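Local coordinates for lipoprotein (Clostridium difficile, PDB 4OTE) that probably binds methionine outside the cell membrane as the substrate-binding lipoprotein of an uptake system, and is seen here with selenomethionine in its pocket, at residues A[221-224]-A[225-228]; A[202-205]-A[206-209]; A[19-22]-A[23-26]. All blocks are in the same frame, centred on the assembly; numbering follows the deposited sequence.

Contact 1: A[221-224]-A[225-228]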
loop_
_atom_site.group_PDB
_atom_site.type_symbol
_atom_site.label_atom_id
_atom_site.label_comp_id
_atom_site.label_asym_id
_atom_site.label_seq_id
_atom_site.Cartn_x
_atom_site.Cartn_y
_atom_site.Cartn_z
ATOM N N THR A 221 -15.218 9.112 -0.691
ATOM C CA THR A 221 -15.336 9.275 -2.139
ATOM C C THR A 221 -15.846 10.680 -2.506
ATOM O O THR A 221 -16.264 10.912 -3.635
ATOM C CB THR A 221 -16.265 8.206 -2.745
ATOM O OG1 THR A 221 -17.541 8.251 -2.099
ATOM C CG2 THR A 221 -15.674 6.820 -2.565
ATOM N N SER A 222 -15.792 11.615 -1.558
ATOM C CA SER A 222 -16.264 12.984 -1.784
ATOM C C SER A 222 -15.273 13.800 -2.602
ATOM O O SER A 222 -14.109 13.431 -2.725
ATOM C CB SER A 222 -16.489 13.694 -0.442
ATOM O OG SER A 222 -15.262 13.879 0.254
ATOM N N ASP A 223 -15.735 14.929 -3.132
ATOM C CA ASP A 223 -14.847 15.880 -3.799
ATOM C C ASP A 223 -13.747 16.380 -2.856
ATOM O O ASP A 223 -12.619 16.613 -3.284
ATOM C CB ASP A 223 -15.634 17.074 -4.341
ATOM C CG ASP A 223 -16.545 16.709 -5.501
ATOM O OD1 ASP A 223 -16.428 15.606 -6.074
ATOM O OD2 ASP A 223 -17.390 17.552 -5.865
ATOM N N LYS A 224 -14.086 16.550 -1.580
ATOM C CA LYS A 224 -13.107 16.957 -0.571
ATOM C C LYS A 224 -11.993 15.911 -0.426
ATOM O O LYS A 224 -10.810 16.255 -0.350
ATOM C CB LYS A 224 -13.800 17.202 0.777
ATOM C CG LYS A 224 -12.877 17.616 1.919
ATOM C CD LYS A 224 -12.115 18.891 1.596
ATOM C CE LYS A 224 -11.302 19.374 2.785
ATOM N NZ LYS A 224 -10.452 20.538 2.409
ATOM N N ALA A 225 -12.377 14.638 -0.399
ATOM C CA ALA A 225 -11.414 13.539 -0.300
ATOM C C ALA A 225 -10.476 13.501 -1.506
ATOM O O ALA A 225 -9.272 13.258 -1.353
ATOM C CB ALA A 225 -12.142 12.210 -0.160
ATOM N N ARG A 226 -11.028 13.741 -2.697
ATOM C CA ARG A 226 -10.234 13.726 -3.927
ATOM C C ARG A 226 -9.199 14.849 -3.914
ATOM O O ARG A 226 -8.027 14.611 -4.192
ATOM C CB ARG A 226 -11.119 13.846 -5.177
ATOM C CG ARG A 226 -10.364 13.555 -6.469
ATOM C CD ARG A 226 -11.187 13.816 -7.716
ATOM N NE ARG A 226 -12.384 12.977 -7.777
ATOM C CZ ARG A 226 -13.641 13.399 -7.608
ATOM N NH1 ARG A 226 -13.922 14.679 -7.356
ATOM N NH2 ARG A 226 -14.641 12.526 -7.694
ATOM N N SER A 227 -9.636 16.062 -3.589
ATOM C CA SER A 227 -8.733 17.212 -3.567
ATOM C C SER A 227 -7.674 17.083 -2.468
ATOM O O SER A 227 -6.526 17.467 -2.676
ATOM C CB SER A 227 -9.510 18.529 -3.432
ATOM O OG SER A 227 -10.235 18.576 -2.221
ATOM N N LEU A 228 -8.045 16.524 -1.317
ATOM C CA LEU A 228 -7.072 16.275 -0.241
ATOM C C LEU A 228 -5.959 15.334 -0.688
ATOM O O LEU A 228 -4.782 15.585 -0.422
ATOM C CB LEU A 228 -7.748 15.685 1.001
ATOM C CG LEU A 228 -8.562 16.638 1.877
ATOM C CD1 LEU A 228 -9.408 15.837 2.854
ATOM C CD2 LEU A 228 -7.667 17.629 2.607
HETATM O O HOH W 1 -12.684 16.935 -6.112
HETATM O O HOH W 2 -16.994 13.920 -8.867
HETATM O O HOH W 3 -8.588 20.190 0.119
#
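Ser222 meets Ala225 in an N-cap: OG of Ser222 accepts from Ala225 N at 3.1 Å, with an N-H...O angle of 157°, at the first turn of helix 223-233 near the carboxyl end of this periplasmic-binding-protein fold. The hydroxyl is turned back over the helix start because it stands between the backbone N and the carbonyl carbon (chi1 66°), and it also bonds to Val219 O in the preceding helix.

Beside the cap, Asp223 and Arg226 run next to each other in the same direction and close a salt bridge, OD1 of Asp223 to NH1 of Arg226, 3.0 Å. Their flat groups are turned 50° apart, and the donor reaches OD1 from above the carboxylate plane, so this is a single-contact bridge and not a flat, two-pronged pair. Water 1 adds a second link by donating to Asp223 O and accepting from Arg226 NH1. The other terminal nitrogen, Arg226 NH2, forms a salt bridge with the C-terminal carboxylate of Phe241, which ties the guanidinium to the chain end. A zinc ion lies close to the Asp223 side chain, a residue known to bind this metal.

Lys224, in the same first turn, lays its aliphatic part against Leu228 one turn on, with CE of Lys224 4.0 Å from CG of Leu228. Behind this pair, Leu228 also packs on Leu19 and Glu22 of helix 13-22. The backbone underneath is regular: Ser227 N donates to Asp223 O, and Leu228 N reaches Lys224 O at 2.9 Å.

Contact 2: A[202-205]-A[206-209]. With ZN (zinc ion), chain J.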
loop_
_atom_site.group_PDB
_atom_site.type_symbol
_atom_site.label_atom_id
_atom_site.label_comp_id
_atom_site.label_asym_id
_atom_site.label_seq_id
_atom_site.Cartn_x
_atom_site.Cartn_y
_atom_site.Cartn_z
ATOM N N ALA A 202 -12.102 -1.284 4.730
ATOM C CA ALA A 202 -12.489 -2.659 5.011
ATOM C C ALA A 202 -13.307 -2.687 6.291
ATOM O O ALA A 202 -13.096 -1.877 7.193
ATOM C CB ALA A 202 -11.261 -3.547 5.141
ATOM N N PHE A 203 -14.247 -3.621 6.363
ATOM C CA PHE A 203 -15.161 -3.697 7.494
ATOM C C PHE A 203 -15.706 -5.106 7.625
ATOM O O PHE A 203 -15.592 -5.908 6.697
ATOM C CB PHE A 203 -16.302 -2.689 7.329
ATOM C CG PHE A 203 -16.820 -2.588 5.924
ATOM C CD1 PHE A 203 -17.739 -3.508 5.440
ATOM C CD2 PHE A 203 -16.378 -1.580 5.081
ATOM C CE1 PHE A 203 -18.212 -3.422 4.139
ATOM C CE2 PHE A 203 -16.846 -1.487 3.779
ATOM C CZ PHE A 203 -17.767 -2.408 3.308
ATOM N N ARG A 204 -16.273 -5.412 8.786
ATOM C CA ARG A 204 -16.872 -6.722 9.006
ATOM C C ARG A 204 -18.066 -6.894 8.070
ATOM O O ARG A 204 -18.855 -5.966 7.873
ATOM C CB ARG A 204 -17.305 -6.894 10.466
ATOM C CG ARG A 204 -16.147 -6.964 11.451
ATOM C CD ARG A 204 -16.644 -7.141 12.875
ATOM N NE ARG A 204 -17.448 -6.003 13.320
ATOM C CZ ARG A 204 -16.964 -4.858 13.803
ATOM N NH1 ARG A 204 -15.655 -4.659 13.924
ATOM N NH2 ARG A 204 -17.804 -3.893 14.168
ATOM N N THR A 205 -18.174 -8.083 7.484
ATOM C CA THR A 205 -19.274 -8.413 6.584
ATOM C C THR A 205 -20.641 -8.128 7.214
ATOM O O THR A 205 -21.564 -7.702 6.518
ATOM C CB THR A 205 -19.194 -9.889 6.141
ATOM O OG1 THR A 205 -17.901 -10.146 5.575
ATOM C CG2 THR A 205 -20.273 -10.214 5.110
ATOM N N GLU A 206 -20.765 -8.351 8.525
ATOM C CA GLU A 206 -22.011 -8.055 9.255
ATOM C C GLU A 206 -22.458 -6.591 9.133
ATOM O O GLU A 206 -23.653 -6.310 9.140
ATOM C CB GLU A 206 -21.893 -8.440 10.743
ATOM C CG GLU A 206 -20.775 -7.731 11.502
ATOM C CD GLU A 206 -20.835 -7.930 13.007
ATOM O OE1 GLU A 206 -21.276 -9.008 13.458
ATOM O OE2 GLU A 206 -20.427 -7.004 13.746
ATOM N N ASP A 207 -21.503 -5.669 9.009
ATOM C CA ASP A 207 -21.791 -4.229 8.974
ATOM C C ASP A 207 -21.834 -3.644 7.554
ATOM O O ASP A 207 -21.733 -2.428 7.375
ATOM C CB ASP A 207 -20.750 -3.482 9.811
ATOM C CG ASP A 207 -20.710 -3.957 11.254
ATOM O OD1 ASP A 207 -21.788 -4.131 11.870
ATOM O OD2 ASP A 207 -19.592 -4.155 11.778
ATOM N N LYS A 208 -22.010 -4.510 6.560
ATOM C CA LYS A 208 -22.020 -4.119 5.149
ATOM C C LYS A 208 -23.004 -2.991 4.835
ATOM O O LYS A 208 -22.670 -2.070 4.095
ATOM C CB LYS A 208 -22.343 -5.343 4.276
ATOM C CG LYS A 208 -22.436 -5.053 2.782
ATOM C CD LYS A 208 -22.475 -6.319 1.930
ATOM C CE LYS A 208 -23.889 -6.757 1.564
ATOM N NZ LYS A 208 -24.484 -7.697 2.550
ATOM N N ASP A 209 -24.208 -3.070 5.392
ATOM C CA ASP A 209 -25.263 -2.093 5.112
ATOM C C ASP A 209 -25.494 -1.096 6.258
ATOM O O ASP A 209 -26.502 -0.389 6.261
ATOM C CB ASP A 209 -26.578 -2.823 4.785
ATOM C CG ASP A 209 -26.490 -3.674 3.514
ATOM O OD1 ASP A 209 -25.647 -3.381 2.636
ATOM O OD2 ASP A 209 -27.282 -4.636 3.388
HETATM ZN ZN ZN J . -20.365 -6.302 16.081
HETATM O O HOH W 4 -17.133 -3.609 10.763
#
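Arg204 faces two acids that follow it closely in sequence. NE of Arg204 donates to Glu206 OE2 at 3.2 Å with an N-H...O angle of 155°, as one part of a salt bridge. NH2 of Arg204 makes a second bridge, to Asp207 OD2, at 3.0 Å. Both carboxylate planes stand close to a right angle to the guanidinium, so neither acid forms a coplanar two-pronged pair. The bend of the arginine chain at chi3 (-63°) brings its head back alongside the two acids. Its remaining nitrogen, NH1, is held by the carbonyl oxygens of Leu49 and Ile54.

Metal binding uses the same oxygen of Glu206: OE2 lies 2.4 Å from a zinc ion. This atom is therefore shared between the zinc ion and the guanidinium, two positive groups that would be expected to stabilise its negative charge. Asp207 is likewise known as a zinc-binding residue.

Backbone bonds shape the turn. Strand 199-204, part of the mixed sheet of its lobe in this periplasmic-binding-protein fold, ends here, and the chain turns toward helix 211-220. Asp207 N donates to Arg204 O at 2.9 Å, and Lys208 N donates to Thr205 O at 3.2 Å. Water 4 joins strand to turn by accepting from Arg204 N and donating to Asp207 OD2 at 2.7 Å; it sits over one face of the guanidinium.

Apolar contact is slight. CE1 of the Phe203 ring comes within 4.0 Å of Lys208 CA, while the ring also touches Met77 of strand 76-84 and Ile213 and Gln217 of helix 211-220.

Contact 3: A[19-22]-A[23-26]; sequences LLEE and LKPL. With ZN (zinc ion), chain H; ZN (zinc ion), chain G.
Leu19 and Leu23 form the close-packed side of a helix-to-helix junction, where helix 13-22 gives way to helix 24-29 in one lobe of the periplasmic-binding-protein fold. Their side chains cross at an angle and meet through methyl groups, CD1 of Leu19 to CD1 of Leu23 at 3.6 Å. Leu23 reaches this position with CG anti to its own carbonyl carbon (chi1 -72°), which also lays CG 3.3 Å from Leu19 O. Both leucines are buried: Leu220 of helix 211-220 packs on each of them, and Leu228 of helix 223-233 on Leu23. Leu20 faces another part of the core, against Val9 and Ala11 of strand 6-12 and Leu34 and Val36 of strand 33-39.

Backbone bonding weakens at the junction. Leu23 N is divided between two carbonyls, Leu19 O and Leu20 O, with N-H...O angles of 126° and 134°, both weak. Pro25 has no amide hydrogen to continue the pattern, and its CD instead rests 3.6 Å from Glu22 O.

The more exposed side is polar and looser, held by metal and charge. Glu21 and Lys24 lie side by side, pointing the same way, and make a weak salt bridge, OE1 of Glu21 to NZ of Lys24, 3.2 Å. The other carboxylate oxygen, OE2 of Glu21, is the zinc ligand. A bend at chi2 turns the end of Glu21 toward the lysine. Glu22 is similarly bent and shares its zinc ion with Glu18 one turn earlier. In both glutamates OE2 is the ligand, with Glu21 OE2 2.0 Å from one zinc ion and Glu22 OE2 2.0 Å from the other.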
loop_
_atom_site.group_PDB
_atom_site.type_symbol
_atom_site.label_atom_id
_atom_site.label_comp_id
_atom_site.label_asym_id
_atom_site.label_seq_id
_atom_site.Cartn_x
_atom_site.Cartn_y
_atom_site.Cartn_z
ATOM N N LEU A 19 -5.770 11.381 5.737
ATOM C CA LEU A 19 -6.983 11.642 4.953
ATOM C C LEU A 19 -8.217 11.642 5.861
ATOM O O LEU A 19 -9.014 12.580 5.829
ATOM C CB LEU A 19 -7.144 10.615 3.831
ATOM C CG LEU A 19 -8.467 10.615 3.055
ATOM C CD1 LEU A 19 -8.747 11.979 2.434
ATOM C CD2 LEU A 19 -8.467 9.529 1.985
ATOM N N LEU A 20 -8.361 10.599 6.676
ATOM C CA LEU A 20 -9.465 10.522 7.633
ATOM C C LEU A 20 -9.484 11.723 8.587
ATOM O O LEU A 20 -10.549 12.279 8.854
ATOM C CB LEU A 20 -9.407 9.217 8.435
ATOM C CG LEU A 20 -9.800 7.938 7.689
ATOM C CD1 LEU A 20 -9.321 6.706 8.440
ATOM C CD2 LEU A 20 -11.300 7.877 7.450
ATOM N N GLU A 21 -8.313 12.123 9.085
ATOM C CA GLU A 21 -8.212 13.253 10.014
ATOM C C GLU A 21 -8.752 14.530 9.381
ATOM O O GLU A 21 -9.484 15.282 10.023
ATOM C CB GLU A 21 -6.762 13.492 10.464
ATOM C CG GLU A 21 -6.179 12.437 11.399
ATOM C CD GLU A 21 -6.734 12.478 12.813
ATOM O OE1 GLU A 21 -7.583 13.343 13.115
ATOM O OE2 GLU A 21 -6.307 11.641 13.644
ATOM N N GLU A 22 -8.393 14.767 8.123
ATOM C CA GLU A 22 -8.849 15.961 7.411
ATOM C C GLU A 22 -10.319 15.878 6.994
ATOM O O GLU A 22 -10.905 16.887 6.630
ATOM C CB GLU A 22 -7.963 16.230 6.193
ATOM C CG GLU A 22 -6.529 16.605 6.545
ATOM C CD GLU A 22 -6.409 17.962 7.219
ATOM O OE1 GLU A 22 -7.349 18.774 7.116
ATOM O OE2 GLU A 22 -5.367 18.236 7.850
ATOM N N LEU A 23 -10.905 14.685 7.053
ATOM C CA LEU A 23 -12.328 14.489 6.754
ATOM C C LEU A 23 -13.228 14.506 7.997
ATOM O O LEU A 23 -14.445 14.359 7.873
ATOM C CB LEU A 23 -12.529 13.171 5.997
ATOM C CG LEU A 23 -12.045 13.167 4.551
ATOM C CD1 LEU A 23 -12.003 11.745 4.011
ATOM C CD2 LEU A 23 -12.927 14.049 3.678
ATOM N N LYS A 24 -12.638 14.684 9.180
ATOM C CA LYS A 24 -13.401 14.751 10.442
ATOM C C LYS A 24 -14.568 15.732 10.405
ATOM O O LYS A 24 -15.681 15.366 10.759
ATOM C CB LYS A 24 -12.504 15.150 11.614
ATOM C CG LYS A 24 -11.991 14.015 12.465
ATOM C CD LYS A 24 -11.219 14.604 13.629
ATOM C CE LYS A 24 -10.530 13.541 14.447
ATOM N NZ LYS A 24 -9.636 14.177 15.453
ATOM N N PRO A 25 -14.308 16.991 10.005
ATOM C CA PRO A 25 -15.388 17.980 9.967
ATOM C C PRO A 25 -16.549 17.562 9.067
ATOM O O PRO A 25 -17.705 17.838 9.385
ATOM C CB PRO A 25 -14.710 19.234 9.397
ATOM C CG PRO A 25 -13.249 19.022 9.585
ATOM C CD PRO A 25 -13.046 17.542 9.477
ATOM N N LEU A 26 -16.236 16.904 7.954
ATOM C CA LEU A 26 -17.259 16.431 7.026
ATOM C C LEU A 26 -18.055 15.289 7.651
ATOM O O LEU A 26 -19.266 15.187 7.452
ATOM C CB LEU A 26 -16.614 15.977 5.713
ATOM C CG LEU A 26 -17.530 15.775 4.509
ATOM C CD1 LEU A 26 -18.414 16.990 4.270
ATOM C CD2 LEU A 26 -16.695 15.487 3.272
HETATM ZN ZN ZN H . -6.875 12.002 15.557
HETATM ZN ZN ZN G . -3.949 17.106 8.781
#

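How the contacts relate
Along the chain the order is contact 3, contact 2, contact 1. Contacts 1 and 3 are neighbours, their centres about 10 Å apart: helix 223-233 lies against the junction of helices 13-22 and 24-29, with Leu228 CD1 3.7 Å from Glu22 CB. Residues some 200 positions apart thus meet where these helices pack together, consistent with the ends of the chain closing a single lobe. Contact 2 stands apart, its centre about 23 Å from that of contact 1 and 21 Å from that of contact 3, with no touch; it spans the end of strand 199-204 and the turn after it, and the sheet of that strand includes strand 6-12, leading into helix 13-22. Acidic zinc-binding residues occur at all three places.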